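PDB 6DRU: glycosyl hydrolases family 31 family protein from Aspergillus niger, which catalyses the hydrolytic release of alpha-xylose from the non-reducing terminal glucose of xyloglucan oligosaccharides. Local coordinates for residues A[273-284]-A[312-322]; A[391-399]-A[439-447]. All coordinates share one frame; numbering follows the deposited sequence.

Both contacts belong to the TIM-barrel domain of this family 31 glycosidase. Contact 1 joins two neighbouring parallel strands and the helix ends that precede them; contact 2 packs the next parallel strand and the loop after it against helix 439-455. Although their centres lie about 24 Å apart, they meet in the sheet, where W393 N probably donates to A322 O (2.7 Å) and N391 ND2 to M320 O (3.2 Å). V283 CG1 of contact 1 also packs on W393 CE3 at 3.5 Å. W393 and the active-site D395 line the xylose pocket; the side chain of V283 is about 8 Å from the xylose and that of M321 about 9 Å from D395.

Contact 1 of 2, residues A[273-284]-A[312-322]; sequences HDRNIPVSMIVI and VKNLTGAEMMA. With NAG (2-acetamido-2-deoxy-beta-D-glucopyranose), chain O.
I282 and its neighbours bind residues 319-321 edge to edge, giving two parallel strands whose short axes run 21° apart. I282 N donates to E319 O (2.9 Å, in the carbonyl plane) and I282 O accepts from M321 N (2.9 Å). E319 N to S280 O opens the ladder, that donor lying above the carbonyl plane, and I284 N to M321 O (2.7 Å) extends it.

Apolar packing clothes both faces. M281, V283 and M321 share one face; V283 and M321 meet W393 there, M281 meets F248. The flexible M281 chain crosses M321, SD against CB at 3.7 Å, while V283 and M321 lie alongside, pointing the same way. On the other face the M320 chain, bent at chi2 and chi3, brings its methyl CE to I284 CD1 (3.7 Å) and I282 CG2. I282 also touches V312 and, beyond the segments, L268 of helix 262-274. The small CB of A318 suits its close fit against the S280 carbonyl.

T316 shapes the turn before the second strand. With OG1 set between its own backbone N and carbonyl carbon (chi1 64°), the hydroxyl reaches back to V312 O (2.8 Å) and accepts from A318 N (3.2 Å), an ST turn, while G317 takes a positive phi, which favours glycine. T316 CB meets V279 CG1. At the outer end, L315 CD2 lies over one face of the H273 ring, which donates from ND1 to D274 OD1, and N314 ND2 carries a covalently linked N-acetylglucosamine.

Within this beta-alpha-beta unit (281-284, 305-316, 319-328), main-chain bonds thus fix the register, apolar chains fill both faces, and the glycan stays at the solvent-exposed end.

Contact 2 of 2, residues A[391-399]-A[439-447]; sequences NFWIDQADG and YPWAHQQAI. With XYS (alpha-D-xylopyranose), chain N; BGC (beta-D-glucopyranose), chain F.
H443 and the backbone of D395 are joined through one water, which lies 2.7 Å from H443 NE2 and donates to D395 O at 3.0 Å. The other ring nitrogen, ND1, is hydrogen-bonded to Y365 OH, so the imidazole is tied at both ends. A histidine suits this place because it can be polar on two sides and still pack: a chi1 of -164° sets CG anti to the backbone N and carries the imidazole toward the strand, where it touches A397 CB and the side chains of H443 and I394 run past each other in opposite directions. The water thus links the helix to the main chain of the active-site D395, whose carboxylate meets the xylose, OD1 being 2.7 Å from XYS O5; W393 presents a ring edge to XYS O3.

I394, I447 and F392 make the hydrocarbon part of the interface. I394 and I447 reach toward each other tip to tip, CD1 to CD1 at 3.7 Å, and F392 CD2 meets I447 CG2 at 4.1 Å. Farther along, main-chain carbonyls take part: A397 O lies in the plane of the Y439 ring at its edge, and P440, fitting the first helical turn, packs on the carbonyls of A397 and D398. G399 CA approaches Y439 CD1 (3.6 Å); glycine suits a spot crowded by Y439 CB and the preceding carbonyl oxygen. The D398 carboxylate forms a salt bridge with R470, which also hydrogen-bonds the xylose.

Strand 391-394 runs between strands 319-328 and 467-469, with helix 439-455 outside it; the axes of segments 391-394 and 439-447 run 164° apart, 10.0 Å at closest approach. Helix 370-385 borders them, giving L380 to F392 and L376 to H443.

Contact 1 of 2, residues A[273-284]-A[312-322]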
loop_
_atom_site.group_PDB
_atom_site.type_symbol
_atom_site.label_atom_id
_atom_site.label_comp_id
_atom_site.label_asym_id
_atom_site.label_seq_id
_atom_site.Cartn_x
_atom_site.Cartn_y
_atom_site.Cartn_z
ATOM N N HIS A 273 42.868 12.496 -42.061
ATOM C CA HIS A 273 43.067 12.847 -43.463
ATOM C C HIS A 273 44.548 12.868 -43.821
ATOM O O HIS A 273 44.959 12.294 -44.836
ATOM C CB HIS A 273 42.424 14.203 -43.756
ATOM C CG HIS A 273 42.733 14.735 -45.121
ATOM N ND1 HIS A 273 43.635 15.754 -45.334
ATOM C CD2 HIS A 273 42.260 14.388 -46.341
ATOM C CE1 HIS A 273 43.705 16.013 -46.628
ATOM N NE2 HIS A 273 42.880 15.198 -47.260
ATOM N N ASP A 274 45.367 13.527 -42.999
ATOM C CA ASP A 274 46.788 13.638 -43.307
ATOM C C ASP A 274 47.473 12.276 -43.272
ATOM O O ASP A 274 48.357 11.999 -44.090
ATOM C CB ASP A 274 47.463 14.608 -42.336
ATOM C CG ASP A 274 46.967 16.037 -42.492
ATOM O OD1 ASP A 274 46.188 16.302 -43.433
ATOM O OD2 ASP A 274 47.363 16.895 -41.673
ATOM N N ARG A 275 47.074 11.412 -42.339
ATOM C CA ARG A 275 47.658 10.080 -42.230
ATOM C C ARG A 275 47.013 9.071 -43.169
ATOM O O ARG A 275 47.467 7.923 -43.217
ATOM C CB ARG A 275 47.550 9.568 -40.791
ATOM C CG ARG A 275 48.299 10.394 -39.763
ATOM C CD ARG A 275 48.015 9.876 -38.365
ATOM N NE ARG A 275 48.666 10.672 -37.330
ATOM C CZ ARG A 275 49.740 10.277 -36.656
ATOM N NH1 ARG A 275 50.281 9.093 -36.909
ATOM N NH2 ARG A 275 50.271 11.060 -35.726
ATOM N N ASN A 276 45.975 9.470 -43.906
ATOM C CA ASN A 276 45.285 8.593 -44.854
ATOM C C ASN A 276 44.732 7.343 -44.167
ATOM O O ASN A 276 44.795 6.234 -44.705
ATOM C CB ASN A 276 46.203 8.215 -46.021
ATOM C CG ASN A 276 45.440 7.976 -47.310
ATOM O OD1 ASN A 276 44.446 8.646 -47.591
ATOM N ND2 ASN A 276 45.902 7.014 -48.100
ATOM N N ILE A 277 44.181 7.521 -42.971
ATOM C CA ILE A 277 43.560 6.438 -42.211
ATOM C C ILE A 277 42.047 6.602 -42.307
ATOM O O ILE A 277 41.531 7.675 -41.953
ATOM C CB ILE A 277 44.021 6.429 -40.748
ATOM C CG1 ILE A 277 45.543 6.314 -40.668
ATOM C CG2 ILE A 277 43.360 5.287 -39.991
ATOM C CD1 ILE A 277 46.077 6.253 -39.254
ATOM N N PRO A 278 41.309 5.594 -42.767
ATOM C CA PRO A 278 39.862 5.762 -42.945
ATOM C C PRO A 278 39.111 5.752 -41.623
ATOM O O PRO A 278 39.444 5.009 -40.696
ATOM C CB PRO A 278 39.474 4.562 -43.815
ATOM C CG PRO A 278 40.491 3.525 -43.478
ATOM C CD PRO A 278 41.773 4.264 -43.202
ATOM N N VAL A 279 38.081 6.592 -41.550
ATOM C CA VAL A 279 37.171 6.645 -40.410
ATOM C C VAL A 279 35.783 6.984 -40.940
ATOM O O VAL A 279 35.634 7.812 -41.844
ATOM C CB VAL A 279 37.650 7.657 -39.342
ATOM C CG1 VAL A 279 37.764 9.059 -39.925
ATOM C CG2 VAL A 279 36.723 7.647 -38.135
ATOM N N SER A 280 34.765 6.317 -40.396
ATOM C CA SER A 280 33.404 6.457 -40.900
ATOM C C SER A 280 32.508 7.331 -40.033
ATOM O O SER A 280 31.545 7.907 -40.551
ATOM C CB SER A 280 32.754 5.078 -41.057
ATOM O OG SER A 280 33.358 4.344 -42.106
ATOM N N MET A 281 32.791 7.461 -38.739
ATOM C CA MET A 281 31.939 8.257 -37.868
ATOM C C MET A 281 32.759 8.780 -36.696
ATOM O O MET A 281 33.550 8.042 -36.104
ATOM C CB MET A 281 30.742 7.443 -37.358
ATOM C CG MET A 281 29.538 8.294 -36.980
ATOM S SD MET A 281 28.404 7.472 -35.847
ATOM C CE MET A 281 27.646 6.260 -36.921
ATOM N N ILE A 282 32.559 10.056 -36.374
ATOM C CA ILE A 282 33.215 10.721 -35.252
ATOM C C ILE A 282 32.149 11.012 -34.202
ATOM O O ILE A 282 31.087 11.556 -34.527
ATOM C CB ILE A 282 33.901 12.020 -35.709
ATOM C CG1 ILE A 282 35.087 11.718 -36.632
ATOM C CG2 ILE A 282 34.363 12.830 -34.506
ATOM C CD1 ILE A 282 36.364 11.371 -35.928
ATOM N N VAL A 283 32.425 10.659 -32.948
ATOM C CA VAL A 283 31.439 10.741 -31.873
ATOM C C VAL A 283 31.868 11.800 -30.865
ATOM O O VAL A 283 33.032 11.834 -30.446
ATOM C CB VAL A 283 31.246 9.379 -31.186
ATOM C CG1 VAL A 283 30.112 9.450 -30.182
ATOM C CG2 VAL A 283 30.979 8.297 -32.218
ATOM N N ILE A 284 30.924 12.654 -30.470
ATOM C CA ILE A 284 31.119 13.652 -29.422
ATOM C C ILE A 284 30.370 13.185 -28.181
ATOM O O ILE A 284 29.165 12.913 -28.243
ATOM C CB ILE A 284 30.630 15.042 -29.864
ATOM C CG1 ILE A 284 31.388 15.508 -31.108
ATOM C CG2 ILE A 284 30.793 16.049 -28.735
ATOM C CD1 ILE A 284 30.881 16.817 -31.672
ATOM N N VAL A 312 34.545 18.163 -41.107
ATOM C CA VAL A 312 34.828 16.754 -40.844
ATOM C C VAL A 312 34.495 15.907 -42.065
ATOM O O VAL A 312 35.242 14.987 -42.424
ATOM C CB VAL A 312 34.065 16.279 -39.593
ATOM C CG1 VAL A 312 34.088 14.761 -39.489
ATOM C CG2 VAL A 312 34.663 16.899 -38.343
ATOM N N LYS A 313 33.376 16.205 -42.731
ATOM C CA LYS A 313 33.009 15.429 -43.912
ATOM C C LYS A 313 33.907 15.765 -45.098
ATOM O O LYS A 313 34.105 14.929 -45.985
ATOM C CB LYS A 313 31.538 15.656 -44.263
ATOM C CG LYS A 313 31.059 14.873 -45.483
ATOM C CD LYS A 313 29.546 14.874 -45.600
ATOM C CE LYS A 313 29.086 15.627 -46.838
ATOM N NZ LYS A 313 27.620 15.489 -47.060
ATOM N N ASN A 314 34.486 16.968 -45.117
ATOM C CA ASN A 314 35.361 17.350 -46.219
ATOM C C ASN A 314 36.722 16.674 -46.130
ATOM O O ASN A 314 37.327 16.369 -47.164
ATOM C CB ASN A 314 35.538 18.869 -46.247
ATOM C CG ASN A 314 36.287 19.346 -47.477
ATOM O OD1 ASN A 314 37.516 19.422 -47.471
ATOM N ND2 ASN A 314 35.554 19.671 -48.534
ATOM N N LEU A 315 37.214 16.428 -44.916
ATOM C CA LEU A 315 38.523 15.818 -44.721
ATOM C C LEU A 315 38.467 14.295 -44.734
ATOM O O LEU A 315 39.357 13.647 -45.297
ATOM C CB LEU A 315 39.128 16.298 -43.401
ATOM C CG LEU A 315 39.428 17.792 -43.271
ATOM C CD1 LEU A 315 39.951 18.108 -41.879
ATOM C CD2 LEU A 315 40.419 18.243 -44.332
ATOM N N THR A 316 37.437 13.707 -44.123
ATOM C CA THR A 316 37.354 12.262 -43.967
ATOM C C THR A 316 36.100 11.639 -44.563
ATOM O O THR A 316 36.043 10.409 -44.679
ATOM C CB THR A 316 37.425 11.881 -42.479
ATOM O OG1 THR A 316 36.281 12.409 -41.795
ATOM C CG2 THR A 316 38.691 12.435 -41.843
ATOM N N GLY A 317 35.097 12.435 -44.929
ATOM C CA GLY A 317 33.821 11.894 -45.346
ATOM C C GLY A 317 33.006 11.259 -44.243
ATOM O O GLY A 317 31.928 10.722 -44.523
ATOM N N ALA A 318 33.476 11.310 -43.001
ATOM C CA ALA A 318 32.797 10.653 -41.898
ATOM C C ALA A 318 31.573 11.447 -41.461
ATOM O O ALA A 318 31.542 12.678 -41.540
ATOM C CB ALA A 318 33.750 10.477 -40.716
ATOM N N GLU A 319 30.554 10.723 -41.010
ATOM C CA GLU A 319 29.421 11.360 -40.364
ATOM C C GLU A 319 29.750 11.626 -38.897
ATOM O O GLU A 319 30.802 11.233 -38.388
ATOM C CB GLU A 319 28.169 10.497 -40.496
ATOM C CG GLU A 319 27.632 10.416 -41.917
ATOM C CD GLU A 319 26.176 10.831 -42.014
ATOM O OE1 GLU A 319 25.889 12.043 -41.911
ATOM O OE2 GLU A 319 25.316 9.942 -42.199
ATOM N N MET A 320 28.835 12.300 -38.208
ATOM C CA MET A 320 29.057 12.692 -36.825
ATOM C C MET A 320 27.917 12.211 -35.939
ATOM O O MET A 320 26.780 12.047 -36.389
ATOM C CB MET A 320 29.211 14.214 -36.694
ATOM C CG MET A 320 30.406 14.774 -37.445
ATOM S SD MET A 320 31.091 16.234 -36.641
ATOM C CE MET A 320 31.644 15.531 -35.089
ATOM N N MET A 321 28.247 11.982 -34.668
ATOM C CA MET A 321 27.290 11.573 -33.651
ATOM C C MET A 321 27.535 12.383 -32.388
ATOM O O MET A 321 28.686 12.636 -32.019
ATOM C CB MET A 321 27.400 10.071 -33.343
ATOM C CG MET A 321 26.496 9.602 -32.215
ATOM S SD MET A 321 26.545 7.822 -31.939
ATOM C CE MET A 321 25.606 7.233 -33.346
ATOM N N ALA A 322 26.452 12.790 -31.728
ATOM C CA ALA A 322 26.535 13.586 -30.513
ATOM C C ALA A 322 25.730 12.921 -29.405
ATOM O O ALA A 322 24.794 12.156 -29.657
ATOM C CB ALA A 322 26.036 15.016 -30.742
HETATM C C1 NAG O . 36.469 19.900 -49.647
HETATM C C2 NAG O . 36.957 19.293 -50.957
HETATM C C3 NAG O . 38.381 19.734 -51.268
HETATM C C4 NAG O . 38.526 21.246 -51.135
HETATM C C5 NAG O . 37.945 21.736 -49.814
HETATM C C6 NAG O . 38.020 23.255 -49.714
HETATM C C7 NAG O . 35.764 17.189 -51.155
HETATM C C8 NAG O . 35.822 15.701 -50.974
HETATM N N2 NAG O . 36.889 17.846 -50.888
HETATM O O3 NAG O . 38.724 19.338 -52.600
HETATM O O4 NAG O . 39.911 21.601 -51.208
HETATM O O5 NAG O . 36.585 21.320 -49.708
HETATM O O6 NAG O . 37.727 23.661 -48.373
HETATM O O7 NAG O . 34.750 17.759 -51.522
#

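Contact 2 of 2, residues A[391-399]-A[439-447]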
loop_
_atom_site.group_PDB
_atom_site.type_symbol
_atom_site.label_atom_id
_atom_site.label_comp_id
_atom_site.label_asym_id
_atom_site.label_seq_id
_atom_site.Cartn_x
_atom_site.Cartn_y
_atom_site.Cartn_z
ATOM N N ASN A 391 23.401 11.707 -36.347
ATOM C CA ASN A 391 23.359 10.474 -35.575
ATOM C C ASN A 391 23.454 10.836 -34.101
ATOM O O ASN A 391 24.152 11.786 -33.735
ATOM C CB ASN A 391 24.494 9.532 -35.982
ATOM C CG ASN A 391 24.484 9.221 -37.468
ATOM O OD1 ASN A 391 23.794 8.306 -37.919
ATOM N ND2 ASN A 391 25.246 9.991 -38.239
ATOM N N PHE A 392 22.745 10.095 -33.254
ATOM C CA PHE A 392 22.554 10.516 -31.873
ATOM C C PHE A 392 22.916 9.404 -30.899
ATOM O O PHE A 392 22.594 8.234 -31.120
ATOM C CB PHE A 392 21.117 10.976 -31.650
ATOM C CG PHE A 392 20.772 12.219 -32.411
ATOM C CD1 PHE A 392 21.183 13.458 -31.953
ATOM C CD2 PHE A 392 20.067 12.149 -33.601
ATOM C CE1 PHE A 392 20.879 14.607 -32.654
ATOM C CE2 PHE A 392 19.761 13.297 -34.310
ATOM C CZ PHE A 392 20.168 14.528 -33.834
ATOM N N TRP A 393 23.583 9.791 -29.818
ATOM C CA TRP A 393 24.041 8.883 -28.773
ATOM C C TRP A 393 23.152 9.101 -27.553
ATOM O O TRP A 393 23.360 10.041 -26.780
ATOM C CB TRP A 393 25.513 9.140 -28.457
ATOM C CG TRP A 393 26.126 8.166 -27.506
ATOM C CD1 TRP A 393 25.543 7.052 -26.982
ATOM C CD2 TRP A 393 27.453 8.216 -26.966
ATOM N NE1 TRP A 393 26.422 6.408 -26.149
ATOM C CE2 TRP A 393 27.602 7.102 -26.121
ATOM C CE3 TRP A 393 28.527 9.099 -27.115
ATOM C CZ2 TRP A 393 28.782 6.842 -25.427
ATOM C CZ3 TRP A 393 29.699 8.840 -26.427
ATOM C CH2 TRP A 393 29.816 7.722 -25.592
ATOM N N ILE A 394 22.150 8.239 -27.392
ATOM C CA ILE A 394 21.173 8.374 -26.310
ATOM C C ILE A 394 21.673 7.540 -25.135
ATOM O O ILE A 394 21.335 6.367 -24.975
ATOM C CB ILE A 394 19.768 7.990 -26.755
ATOM C CG1 ILE A 394 19.819 6.819 -27.741
ATOM C CG2 ILE A 394 19.107 9.198 -27.358
ATOM C CD1 ILE A 394 18.456 6.325 -28.182
ATOM N N ASP A 395 22.477 8.174 -24.294
ATOM C CA ASP A 395 23.182 7.521 -23.208
ATOM C C ASP A 395 22.422 7.700 -21.899
ATOM O O ASP A 395 21.668 8.661 -21.727
ATOM C CB ASP A 395 24.594 8.102 -23.096
ATOM C CG ASP A 395 25.429 7.429 -22.033
ATOM O OD1 ASP A 395 26.155 8.152 -21.319
ATOM O OD2 ASP A 395 25.342 6.191 -21.893
ATOM N N GLN A 396 22.613 6.745 -20.987
ATOM C CA GLN A 396 22.151 6.865 -19.602
ATOM C C GLN A 396 20.633 6.996 -19.509
ATOM O O GLN A 396 20.107 7.739 -18.677
ATOM C CB GLN A 396 22.839 8.035 -18.897
ATOM C CG GLN A 396 24.281 7.753 -18.555
ATOM C CD GLN A 396 24.466 7.403 -17.098
ATOM O OE1 GLN A 396 24.001 8.122 -16.217
ATOM N NE2 GLN A 396 25.143 6.293 -16.835
ATOM N N ALA A 397 19.920 6.265 -20.362
ATOM C CA ALA A 397 18.462 6.297 -20.396
ATOM C C ALA A 397 17.864 4.958 -19.969
ATOM O O ALA A 397 16.919 4.457 -20.582
ATOM C CB ALA A 397 17.964 6.684 -21.784
ATOM N N ASP A 398 18.407 4.370 -18.899
ATOM C CA ASP A 398 17.908 3.082 -18.430
ATOM C C ASP A 398 16.503 3.196 -17.853
ATOM O O ASP A 398 15.715 2.248 -17.957
ATOM C CB ASP A 398 18.866 2.494 -17.392
ATOM C CG ASP A 398 20.227 2.150 -17.980
ATOM O OD1 ASP A 398 21.050 3.073 -18.171
ATOM O OD2 ASP A 398 20.476 0.955 -18.249
ATOM N N GLY A 399 16.172 4.326 -17.256
ATOM C CA GLY A 399 14.856 4.530 -16.691
ATOM C C GLY A 399 14.893 4.538 -15.172
ATOM O O GLY A 399 15.681 3.825 -14.535
ATOM N N TYR A 439 10.678 2.626 -20.739
ATOM C CA TYR A 439 11.364 3.913 -20.856
ATOM C C TYR A 439 12.482 3.918 -21.894
ATOM O O TYR A 439 12.457 4.788 -22.782
ATOM C CB TYR A 439 11.879 4.355 -19.481
ATOM C CG TYR A 439 12.405 5.771 -19.470
ATOM C CD1 TYR A 439 13.737 6.044 -19.756
ATOM C CD2 TYR A 439 11.566 6.838 -19.181
ATOM C CE1 TYR A 439 14.218 7.340 -19.752
ATOM C CE2 TYR A 439 12.037 8.136 -19.172
ATOM C CZ TYR A 439 13.364 8.381 -19.458
ATOM O OH TYR A 439 13.833 9.675 -19.451
ATOM N N PRO A 440 13.478 3.021 -21.856
ATOM C CA PRO A 440 14.517 3.076 -22.896
ATOM C C PRO A 440 13.997 2.706 -24.272
ATOM O O PRO A 440 14.504 3.221 -25.277
ATOM C CB PRO A 440 15.565 2.074 -22.398
ATOM C CG PRO A 440 14.784 1.098 -21.600
ATOM C CD PRO A 440 13.703 1.897 -20.926
ATOM N N TRP A 441 13.000 1.823 -24.344
ATOM C CA TRP A 441 12.388 1.484 -25.624
ATOM C C TRP A 441 11.719 2.704 -26.247
ATOM O O TRP A 441 11.863 2.955 -27.450
ATOM C CB TRP A 441 11.380 0.353 -25.415
ATOM C CG TRP A 441 10.848 -0.283 -26.661
ATOM C CD1 TRP A 441 11.295 -1.431 -27.248
ATOM C CD2 TRP A 441 9.750 0.175 -27.460
ATOM N NE1 TRP A 441 10.548 -1.712 -28.367
ATOM C CE2 TRP A 441 9.594 -0.741 -28.520
ATOM C CE3 TRP A 441 8.887 1.273 -27.385
ATOM C CZ2 TRP A 441 8.612 -0.592 -29.496
ATOM C CZ3 TRP A 441 7.912 1.419 -28.356
ATOM C CH2 TRP A 441 7.783 0.492 -29.397
ATOM N N ALA A 442 10.995 3.481 -25.439
ATOM C CA ALA A 442 10.369 4.697 -25.940
ATOM C C ALA A 442 11.384 5.797 -26.212
ATOM O O ALA A 442 11.104 6.695 -27.015
ATOM C CB ALA A 442 9.315 5.195 -24.951
ATOM N N HIS A 443 12.548 5.753 -25.560
ATOM C CA HIS A 443 13.597 6.722 -25.862
ATOM C C HIS A 443 14.202 6.459 -27.236
ATOM O O HIS A 443 14.437 7.398 -28.006
ATOM C CB HIS A 443 14.672 6.688 -24.776
ATOM C CG HIS A 443 15.578 7.880 -24.783
ATOM N ND1 HIS A 443 15.109 9.170 -24.901
ATOM C CD2 HIS A 443 16.924 7.979 -24.678
ATOM C CE1 HIS A 443 16.126 10.012 -24.871
ATOM N NE2 HIS A 443 17.238 9.315 -24.733
ATOM N N GLN A 444 14.470 5.188 -27.559
ATOM C CA GLN A 444 14.854 4.841 -28.924
ATOM C C GLN A 444 13.780 5.271 -29.912
ATOM O O GLN A 444 14.085 5.804 -30.985
ATOM C CB GLN A 444 15.097 3.335 -29.042
ATOM C CG GLN A 444 16.185 2.783 -28.143
ATOM C CD GLN A 444 16.369 1.288 -28.321
ATOM O OE1 GLN A 444 15.617 0.486 -27.767
ATOM N NE2 GLN A 444 17.367 0.905 -29.106
ATOM N N GLN A 445 12.512 5.043 -29.558
ATOM C CA GLN A 445 11.399 5.402 -30.429
ATOM C C GLN A 445 11.366 6.897 -30.720
ATOM O O GLN A 445 10.960 7.305 -31.814
ATOM C CB GLN A 445 10.085 4.945 -29.790
ATOM C CG GLN A 445 8.830 5.340 -30.550
ATOM C CD GLN A 445 7.564 5.087 -29.753
ATOM O OE1 GLN A 445 7.572 5.117 -28.522
ATOM N NE2 GLN A 445 6.464 4.837 -30.454
ATOM N N ALA A 446 11.789 7.726 -29.763
ATOM C CA ALA A 446 11.768 9.170 -29.974
ATOM C C ALA A 446 12.639 9.578 -31.158
ATOM O O ALA A 446 12.228 10.405 -31.981
ATOM C CB ALA A 446 12.213 9.891 -28.702
ATOM N N ILE A 447 13.839 9.004 -31.270
ATOM C CA ILE A 447 14.712 9.351 -32.390
ATOM C C ILE A 447 14.304 8.599 -33.647
ATOM O O ILE A 447 14.441 9.124 -34.759
ATOM C CB ILE A 447 16.188 9.099 -32.039
ATOM C CG1 ILE A 447 16.618 9.986 -30.878
ATOM C CG2 ILE A 447 17.085 9.364 -33.227
ATOM C CD1 ILE A 447 16.604 9.271 -29.579
HETATM C C1 XYS N . 28.297 6.965 -19.565
HETATM C C2 XYS N . 28.481 6.174 -20.840
HETATM C C3 XYS N . 29.856 6.457 -21.401
HETATM C C4 XYS N . 30.049 7.951 -21.545
HETATM C C5 XYS N . 29.723 8.628 -20.232
HETATM O O1 XYS N . 29.292 6.597 -18.639
HETATM O O2 XYS N . 28.346 4.800 -20.568
HETATM O O3 XYS N . 29.991 5.841 -22.660
HETATM O O4 XYS N . 31.388 8.218 -21.888
HETATM O O5 XYS N . 28.394 8.340 -19.855
HETATM C C2 BGC F . 29.890 6.999 -12.297
HETATM C C3 BGC F . 28.519 6.662 -12.771
HETATM C C4 BGC F . 28.137 7.579 -13.948
HETATM C C5 BGC F . 29.215 7.557 -14.996
HETATM C C6 BGC F . 28.886 8.565 -16.089
HETATM C C1 BGC F . 30.827 6.896 -13.473
HETATM O O2 BGC F . 30.303 6.087 -11.255
HETATM O O3 BGC F . 27.626 6.830 -11.730
HETATM O O4 BGC F . 26.929 7.135 -14.524
HETATM O O5 BGC F . 30.461 7.900 -14.422
HETATM O O6 BGC F . 30.050 8.848 -16.837
HETATM O O HOH W 1 19.677 9.709 -23.683
#